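Side-chain contacts in Nrps/pks (Streptomyces albus, PDB 4OPE), which probably catalyses chain-extending condensation as a ketosynthase domain of OzmH, a hybrid NRPS/PKS of the AT-less type that takes part in oxazolomycin biosynthesis: residues P447-A452 / A478-A483; E470-E475 / D510-H515. All blocks are in the same frame, centred on the assembly; numbering follows the deposited sequence.

Overall arrangement
Interactions 1 and 2 lie about 13 Å apart, centre to centre, in the same small alpha/beta region built on the antiparallel sheet 449-455, 496-502 and 524-528. Their segments alternate along the chain: strand 449-455 leads into helix 458-473, which is followed by helix 481-488. Interaction 1 sets a buried tyrosine of an outermost strand of this sheet against the first turn of helix 481-488, and its contact is chiefly apolar. Interaction 2 joins helices 458-473 and 505-516, with a leucine pair on the buried side and a salt-bridge network on the outer one. The chemistry thus follows depth: packed carbon near the sheet, paired charges toward the surface.

Interaction 1 (P447-A452 / A478-A483); sequences PPYVCA and AAHPAA
Strand residue Y449 comes closest to the start of helix 481-488 at A482, the two CA atoms 6.6 Å apart. The Y449 ring lies against the first helical turn. One face meets the backbone, with A482 CA 3.8 Å above the ring plane and displaced toward the rim; on the opposite face sits CA of P447, two residues back along its own chain. The two ortho-to-hydroxyl carbons touch different side chains: CE1 comes to 3.5 Å from A482 CB, while CE2 lies 3.6 Å from P481 CB, with the proline CG equally near. The ring is thereby held between helix and chain by carbon contacts. Its hydroxyl is satisfied elsewhere, through a hydrogen bond with the carbonyl oxygen of Q445.

H480 marks where the helix begins. Because its CG is anti to the backbone N (chi1 -164°), the imidazole swings forward alongside the chain that follows, and ND1 accepts from A482 N at 3.1 Å, the donor lying nearly in the ring plane. This is a side-chain N-cap. It leaves H480 CE1 facing Y449 OH at 3.8 Å, a contact at the imidazole edge.

Within the ketosynthase C-terminal extension, the contact joins an edge strand of an antiparallel sheet to a helix start. F502 of strand 496-502 hydrogen-bonds the Y449 backbone and touches P481, and A485, one turn beyond P481, also touches the tyrosine. V450 and A452 instead meet helix 541-550, so strand 449-455 is packed between that helix and helix 481-488.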
ATOM      1  N   PRO A 447     -26.333  26.483  32.049  1.00 54.49           N
ATOM      2  CA  PRO A 447     -25.187  27.295  32.379  1.00 51.24           C
ATOM      3  C   PRO A 447     -24.944  27.416  33.882  1.00 50.02           C
ATOM      4  O   PRO A 447     -25.751  27.006  34.685  1.00 50.91           O
ATOM      5  CB  PRO A 447     -25.536  28.679  31.776  1.00 53.60           C
ATOM      6  CG  PRO A 447     -27.004  28.661  31.542  1.00 54.79           C
ATOM      7  CD  PRO A 447     -27.308  27.218  31.223  1.00 54.43           C
ATOM      8  N   PRO A 448     -23.805  27.959  34.258  1.00 47.60           N
ATOM      9  CA  PRO A 448     -22.735  28.295  33.346  1.00 46.47           C
ATOM     10  C   PRO A 448     -21.920  27.052  32.927  1.00 46.53           C
ATOM     11  O   PRO A 448     -22.192  25.895  33.353  1.00 45.28           O
ATOM     12  CB  PRO A 448     -21.905  29.272  34.143  1.00 48.32           C
ATOM     13  CG  PRO A 448     -22.053  28.774  35.549  1.00 51.01           C
ATOM     14  CD  PRO A 448     -23.486  28.308  35.641  1.00 49.63           C
ATOM     15  N   TYR A 449     -20.981  27.302  32.025  1.00 43.07           N
ATOM     16  CA  TYR A 449     -20.230  26.268  31.439  1.00 42.32           C
ATOM     17  C   TYR A 449     -18.816  26.730  31.551  1.00 43.54           C
ATOM     18  O   TYR A 449     -18.556  27.926  31.734  1.00 41.55           O
ATOM     19  CB  TYR A 449     -20.592  26.073  29.972  1.00 42.96           C
ATOM     20  CG  TYR A 449     -22.049  25.822  29.667  1.00 43.60           C
ATOM     21  CD1 TYR A 449     -22.645  24.600  29.911  1.00 43.04           C
ATOM     22  CD2 TYR A 449     -22.826  26.808  29.047  1.00 48.24           C
ATOM     23  CE1 TYR A 449     -23.986  24.389  29.600  1.00 44.47           C
ATOM     24  CE2 TYR A 449     -24.166  26.593  28.728  1.00 46.26           C
ATOM     25  CZ  TYR A 449     -24.739  25.391  29.026  1.00 45.42           C
ATOM     26  OH  TYR A 449     -26.067  25.195  28.711  1.00 49.56           O
ATOM     27  N   VAL A 450     -17.900  25.769  31.442  1.00 43.98           N
ATOM     28  CA  VAL A 450     -16.488  26.103  31.407  1.00 44.11           C
ATOM     29  C   VAL A 450     -15.992  25.889  30.013  1.00 41.14           C
ATOM     30  O   VAL A 450     -16.313  24.872  29.405  1.00 43.62           O
ATOM     31  CB  VAL A 450     -15.655  25.249  32.372  1.00 46.09           C
ATOM     32  CG1 VAL A 450     -15.801  23.775  32.067  1.00 48.09           C
ATOM     33  CG2 VAL A 450     -14.199  25.670  32.314  1.00 44.52           C
ATOM     34  N   CYS A 451     -15.249  26.862  29.509  1.00 37.92           N
ATOM     35  CA  CYS A 451     -14.538  26.723  28.275  1.00 38.00           C
ATOM     36  C   CYS A 451     -13.097  26.502  28.621  1.00 38.97           C
ATOM     37  O   CYS A 451     -12.435  27.378  29.158  1.00 44.28           O
ATOM     38  CB  CYS A 451     -14.623  27.991  27.447  1.00 40.06           C
ATOM     39  SG  CYS A 451     -13.372  28.150  26.129  1.00 38.83           S
ATOM     40  N   ALA A 452     -12.576  25.349  28.275  1.00 38.42           N
ATOM     41  CA  ALA A 452     -11.231  25.029  28.696  1.00 37.17           C
ATOM     42  C   ALA A 452     -10.333  24.812  27.456  1.00 35.15           C
ATOM     43  O   ALA A 452     -10.613  23.955  26.631  1.00 33.30           O
ATOM     44  CB  ALA A 452     -11.295  23.797  29.581  1.00 36.00           C
ATOM     45  N   ALA A 478     -24.343  29.904  16.285  1.00 46.17           N
ATOM     46  CA  ALA A 478     -25.494  29.039  16.461  1.00 48.18           C
ATOM     47  C   ALA A 478     -25.226  27.775  17.261  1.00 49.35           C
ATOM     48  O   ALA A 478     -26.147  26.999  17.507  1.00 50.37           O
ATOM     49  CB  ALA A 478     -26.016  28.625  15.097  1.00 51.98           C
ATOM     50  N   ALA A 479     -23.977  27.543  17.649  1.00 47.30           N
ATOM     51  CA  ALA A 479     -23.619  26.342  18.359  1.00 43.97           C
ATOM     52  C   ALA A 479     -24.226  26.325  19.755  1.00 44.03           C
ATOM     53  O   ALA A 479     -24.255  27.345  20.443  1.00 42.60           O
ATOM     54  CB  ALA A 479     -22.116  26.246  18.432  1.00 44.85           C
ATOM     55  N   HIS A 480     -24.727  25.174  20.183  1.00 42.83           N
ATOM     56  CA  HIS A 480     -25.168  25.082  21.556  1.00 41.65           C
ATOM     57  C   HIS A 480     -23.949  25.247  22.469  1.00 41.57           C
ATOM     58  O   HIS A 480     -22.915  24.621  22.246  1.00 39.23           O
ATOM     59  CB  HIS A 480     -25.844  23.759  21.848  1.00 43.59           C
ATOM     60  CG  HIS A 480     -26.643  23.776  23.118  1.00 43.25           C
ATOM     61  ND1 HIS A 480     -26.051  23.838  24.359  1.00 44.96           N
ATOM     62  CD2 HIS A 480     -27.970  23.784  23.341  1.00 42.57           C
ATOM     63  CE1 HIS A 480     -26.977  23.892  25.294  1.00 45.09           C
ATOM     64  NE2 HIS A 480     -28.155  23.848  24.703  1.00 45.23           N
ATOM     65  N   PRO A 481     -24.072  26.103  23.506  1.00 42.29           N
ATOM     66  CA  PRO A 481     -22.917  26.433  24.348  1.00 41.19           C
ATOM     67  C   PRO A 481     -22.362  25.227  25.111  1.00 41.02           C
ATOM     68  O   PRO A 481     -21.141  25.114  25.366  1.00 40.45           O
ATOM     69  CB  PRO A 481     -23.473  27.479  25.314  1.00 41.17           C
ATOM     70  CG  PRO A 481     -24.953  27.300  25.264  1.00 41.30           C
ATOM     71  CD  PRO A 481     -25.293  26.833  23.915  1.00 40.48           C
ATOM     72  N   ALA A 482     -23.265  24.363  25.532  1.00 40.42           N
ATOM     73  CA  ALA A 482     -22.870  23.146  26.227  1.00 40.24           C
ATOM     74  C   ALA A 482     -22.059  22.249  25.322  1.00 40.60           C
ATOM     75  O   ALA A 482     -21.193  21.532  25.789  1.00 46.02           O
ATOM     76  CB  ALA A 482     -24.087  22.417  26.758  1.00 40.01           C
ATOM     77  N   ALA A 483     -22.351  22.304  24.035  1.00 40.03           N
ATOM     78  CA  ALA A 483     -21.669  21.518  23.023  1.00 39.85           C
ATOM     79  C   ALA A 483     -20.247  22.045  22.792  1.00 37.97           C
ATOM     80  O   ALA A 483     -19.302  21.281  22.541  1.00 37.08           O
ATOM     81  CB  ALA A 483     -22.480  21.540  21.714  1.00 38.79           C
TER

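Interaction 2 (E470-E475 / D510-H515); sequences EFLRGE and DALEDH
The guanidinium group of R473 is met at its edge by two carboxylates, those of D510 and E513, one turn apart on helix 505-516. D510 OD1 lies almost exactly in the guanidinium plane, and E513 OE2 stays close to it. The carboxylates themselves are turned well out of that plane, by 52° for D510 and 68° for E513. E513 is gripped side-on: R473 NE donates to OE2 at 2.8 Å and NH2 to OE1 at 3.2 Å, both nitrogens coming from above the carboxylate plane rather than within it. NH2 makes a second, nearly straight bond of 2.8 Å to D510 OD1, on the anti side of that oxygen. Two bonds thus hold NH2 and one holds NE, which together fix the rotation of the flat group.

The R473 chain turns about its CB-CG bond (chi2 -80°) before reaching across, whereas E513 is extended beyond CG and approaches from the opposite direction. Replacing E513 by an alanine would remove both side-on acceptors, and the guanidinium, left with D510 alone on this helix, would probably be freer to turn about its remaining bond.

Deeper in, L472 and L512 meet methyl to methyl, their CD1 atoms 4.2 Å apart. L512 continues onto T465, T468 and A469 of helix 458-473 and onto L498 and V500 of the sheet, while L472 reaches V505 and L508.

The contact is therefore a worked case of two neighbouring helices, one packed on the three-stranded antiparallel sheet, meeting with a greasy interior and a charged margin. One arginine, in the last turn of its helix, serves two acids, and its positive charge probably offsets the repulsion between D510 and E513.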
ATOM      1  N   GLU A 470     -13.131  33.801  17.058  1.00 40.51           N
ATOM      2  CA  GLU A 470     -13.559  34.180  15.724  1.00 43.84           C
ATOM      3  C   GLU A 470     -14.630  33.224  15.184  1.00 40.65           C
ATOM      4  O   GLU A 470     -15.600  33.642  14.553  1.00 43.15           O
ATOM      5  CB  GLU A 470     -12.355  34.260  14.803  1.00 49.48           C
ATOM      6  CG  GLU A 470     -12.693  34.620  13.368  1.00 56.58           C
ATOM      7  CD  GLU A 470     -11.521  34.374  12.410  1.00 65.15           C
ATOM      8  OE1 GLU A 470     -10.877  33.277  12.489  1.00 64.31           O
ATOM      9  OE2 GLU A 470     -11.250  35.283  11.579  1.00 68.77           O
ATOM     10  N   PHE A 471     -14.468  31.950  15.458  1.00 36.95           N
ATOM     11  CA  PHE A 471     -15.444  30.970  15.083  1.00 37.02           C
ATOM     12  C   PHE A 471     -16.772  31.211  15.765  1.00 38.98           C
ATOM     13  O   PHE A 471     -17.828  31.001  15.160  1.00 41.14           O
ATOM     14  CB  PHE A 471     -14.940  29.578  15.469  1.00 37.13           C
ATOM     15  CG  PHE A 471     -15.936  28.508  15.265  1.00 36.75           C
ATOM     16  CD1 PHE A 471     -16.188  28.033  13.994  1.00 38.95           C
ATOM     17  CD2 PHE A 471     -16.647  28.000  16.319  1.00 38.12           C
ATOM     18  CE1 PHE A 471     -17.120  27.038  13.778  1.00 39.30           C
ATOM     19  CE2 PHE A 471     -17.592  26.997  16.120  1.00 38.19           C
ATOM     20  CZ  PHE A 471     -17.814  26.506  14.847  1.00 38.34           C
ATOM     21  N   LEU A 472     -16.711  31.603  17.042  1.00 40.85           N
ATOM     22  CA  LEU A 472     -17.901  31.818  17.877  1.00 40.96           C
ATOM     23  C   LEU A 472     -18.684  33.058  17.501  1.00 40.70           C
ATOM     24  O   LEU A 472     -19.865  33.126  17.761  1.00 41.67           O
ATOM     25  CB  LEU A 472     -17.491  31.944  19.340  1.00 42.19           C
ATOM     26  CG  LEU A 472     -16.919  30.709  20.055  1.00 40.95           C
ATOM     27  CD1 LEU A 472     -16.429  31.122  21.423  1.00 41.98           C
ATOM     28  CD2 LEU A 472     -17.925  29.579  20.197  1.00 42.32           C
ATOM     29  N   ARG A 473     -18.018  34.036  16.897  1.00 41.31           N
ATOM     30  CA  ARG A 473     -18.678  35.192  16.317  1.00 42.36           C
ATOM     31  C   ARG A 473     -19.246  34.881  14.918  1.00 44.27           C
ATOM     32  O   ARG A 473     -20.153  35.555  14.450  1.00 43.16           O
ATOM     33  CB  ARG A 473     -17.681  36.321  16.150  1.00 43.60           C
ATOM     34  CG  ARG A 473     -17.110  36.891  17.413  1.00 45.80           C
ATOM     35  CD  ARG A 473     -18.082  37.849  18.038  1.00 49.20           C
ATOM     36  NE  ARG A 473     -17.462  38.492  19.191  1.00 52.05           N
ATOM     37  CZ  ARG A 473     -18.097  38.851  20.310  1.00 50.39           C
ATOM     38  NH1 ARG A 473     -19.390  38.627  20.468  1.00 49.64           N
ATOM     39  NH2 ARG A 473     -17.413  39.423  21.296  1.00 51.50           N
ATOM     40  N   GLY A 474     -18.674  33.885  14.240  1.00 45.86           N
ATOM     41  CA  GLY A 474     -19.051  33.546  12.860  1.00 45.23           C
ATOM     42  C   GLY A 474     -19.971  32.355  12.802  1.00 45.74           C
ATOM     43  O   GLY A 474     -21.069  32.392  13.346  1.00 45.77           O
ATOM     44  N   GLU A 475     -19.513  31.261  12.216  1.00 49.90           N
ATOM     45  CA  GLU A 475     -20.408  30.126  11.989  1.00 56.46           C
ATOM     46  C   GLU A 475     -20.719  29.415  13.290  1.00 53.76           C
ATOM     47  O   GLU A 475     -21.642  28.630  13.363  1.00 55.67           O
ATOM     48  CB  GLU A 475     -19.841  29.132  10.962  1.00 66.51           C
ATOM     49  CG  GLU A 475     -19.244  29.772   9.699  1.00 78.96           C
ATOM     50  CD  GLU A 475     -19.812  29.242   8.374  1.00 91.25           C
ATOM     51  OE1 GLU A 475     -19.018  28.731   7.537  1.00 93.80           O
ATOM     52  OE2 GLU A 475     -21.047  29.367   8.155  1.00 89.45           O
ATOM     53  N   ASP A 510     -16.946  37.498  23.904  1.00 41.29           N
ATOM     54  CA  ASP A 510     -16.615  38.710  24.627  1.00 42.97           C
ATOM     55  C   ASP A 510     -15.412  38.513  25.560  1.00 43.28           C
ATOM     56  O   ASP A 510     -14.494  39.350  25.608  1.00 41.12           O
ATOM     57  CB  ASP A 510     -17.798  39.106  25.516  1.00 45.97           C
ATOM     58  CG  ASP A 510     -18.966  39.730  24.740  1.00 49.46           C
ATOM     59  OD1 ASP A 510     -18.790  40.169  23.584  1.00 49.36           O
ATOM     60  OD2 ASP A 510     -20.079  39.797  25.322  1.00 55.01           O
ATOM     61  N   ALA A 511     -15.432  37.439  26.346  1.00 40.59           N
ATOM     62  CA  ALA A 511     -14.386  37.274  27.312  1.00 42.07           C
ATOM     63  C   ALA A 511     -13.065  36.981  26.626  1.00 43.41           C
ATOM     64  O   ALA A 511     -12.034  37.513  27.018  1.00 43.77           O
ATOM     65  CB  ALA A 511     -14.717  36.157  28.291  1.00 45.22           C
ATOM     66  N   LEU A 512     -13.099  36.094  25.634  1.00 43.22           N
ATOM     67  CA  LEU A 512     -11.914  35.742  24.864  1.00 42.23           C
ATOM     68  C   LEU A 512     -11.370  36.973  24.147  1.00 42.24           C
ATOM     69  O   LEU A 512     -10.203  37.222  24.150  1.00 41.53           O
ATOM     70  CB  LEU A 512     -12.236  34.625  23.867  1.00 41.56           C
ATOM     71  CG  LEU A 512     -12.749  33.328  24.493  1.00 41.30           C
ATOM     72  CD1 LEU A 512     -12.894  32.273  23.439  1.00 42.32           C
ATOM     73  CD2 LEU A 512     -11.878  32.759  25.585  1.00 41.56           C
ATOM     74  N   GLU A 513     -12.218  37.788  23.570  1.00 46.00           N
ATOM     75  CA  GLU A 513     -11.723  39.013  22.910  1.00 48.95           C
ATOM     76  C   GLU A 513     -11.079  39.972  23.934  1.00 49.03           C
ATOM     77  O   GLU A 513     -10.003  40.495  23.696  1.00 48.04           O
ATOM     78  CB  GLU A 513     -12.842  39.665  22.096  1.00 49.55           C
ATOM     79  CG  GLU A 513     -13.264  38.754  20.957  1.00 52.29           C
ATOM     80  CD  GLU A 513     -14.286  39.356  19.999  1.00 59.75           C
ATOM     81  OE1 GLU A 513     -14.680  40.559  20.154  1.00 59.36           O
ATOM     82  OE2 GLU A 513     -14.706  38.589  19.073  1.00 61.43           O
ATOM     83  N   ASP A 514     -11.698  40.127  25.102  1.00 49.80           N
ATOM     84  CA  ASP A 514     -11.125  40.948  26.162  1.00 51.29           C
ATOM     85  C   ASP A 514      -9.735  40.441  26.512  1.00 50.56           C
ATOM     86  O   ASP A 514      -8.809  41.209  26.646  1.00 51.08           O
ATOM     87  CB  ASP A 514     -12.017  40.956  27.413  1.00 52.80           C
ATOM     88  CG  ASP A 514     -13.278  41.799  27.237  1.00 57.18           C
ATOM     89  OD1 ASP A 514     -13.304  42.660  26.352  1.00 61.49           O
ATOM     90  OD2 ASP A 514     -14.268  41.610  27.982  1.00 64.02           O
ATOM     91  N   HIS A 515      -9.579  39.137  26.634  1.00 51.38           N
ATOM     92  CA  HIS A 515      -8.319  38.588  27.093  1.00 52.82           C
ATOM     93  C   HIS A 515      -7.283  38.900  26.040  1.00 53.94           C
ATOM     94  O   HIS A 515      -6.177  39.259  26.379  1.00 55.28           O
ATOM     95  CB  HIS A 515      -8.448  37.078  27.364  1.00 53.97           C
ATOM     96  CG  HIS A 515      -7.153  36.397  27.694  1.00 56.29           C
ATOM     97  ND1 HIS A 515      -6.312  35.880  26.731  1.00 56.69           N
ATOM     98  CD2 HIS A 515      -6.556  36.144  28.883  1.00 58.23           C
ATOM     99  CE1 HIS A 515      -5.256  35.334  27.310  1.00 54.78           C
ATOM    100  NE2 HIS A 515      -5.384  35.475  28.617  1.00 55.19           N
TER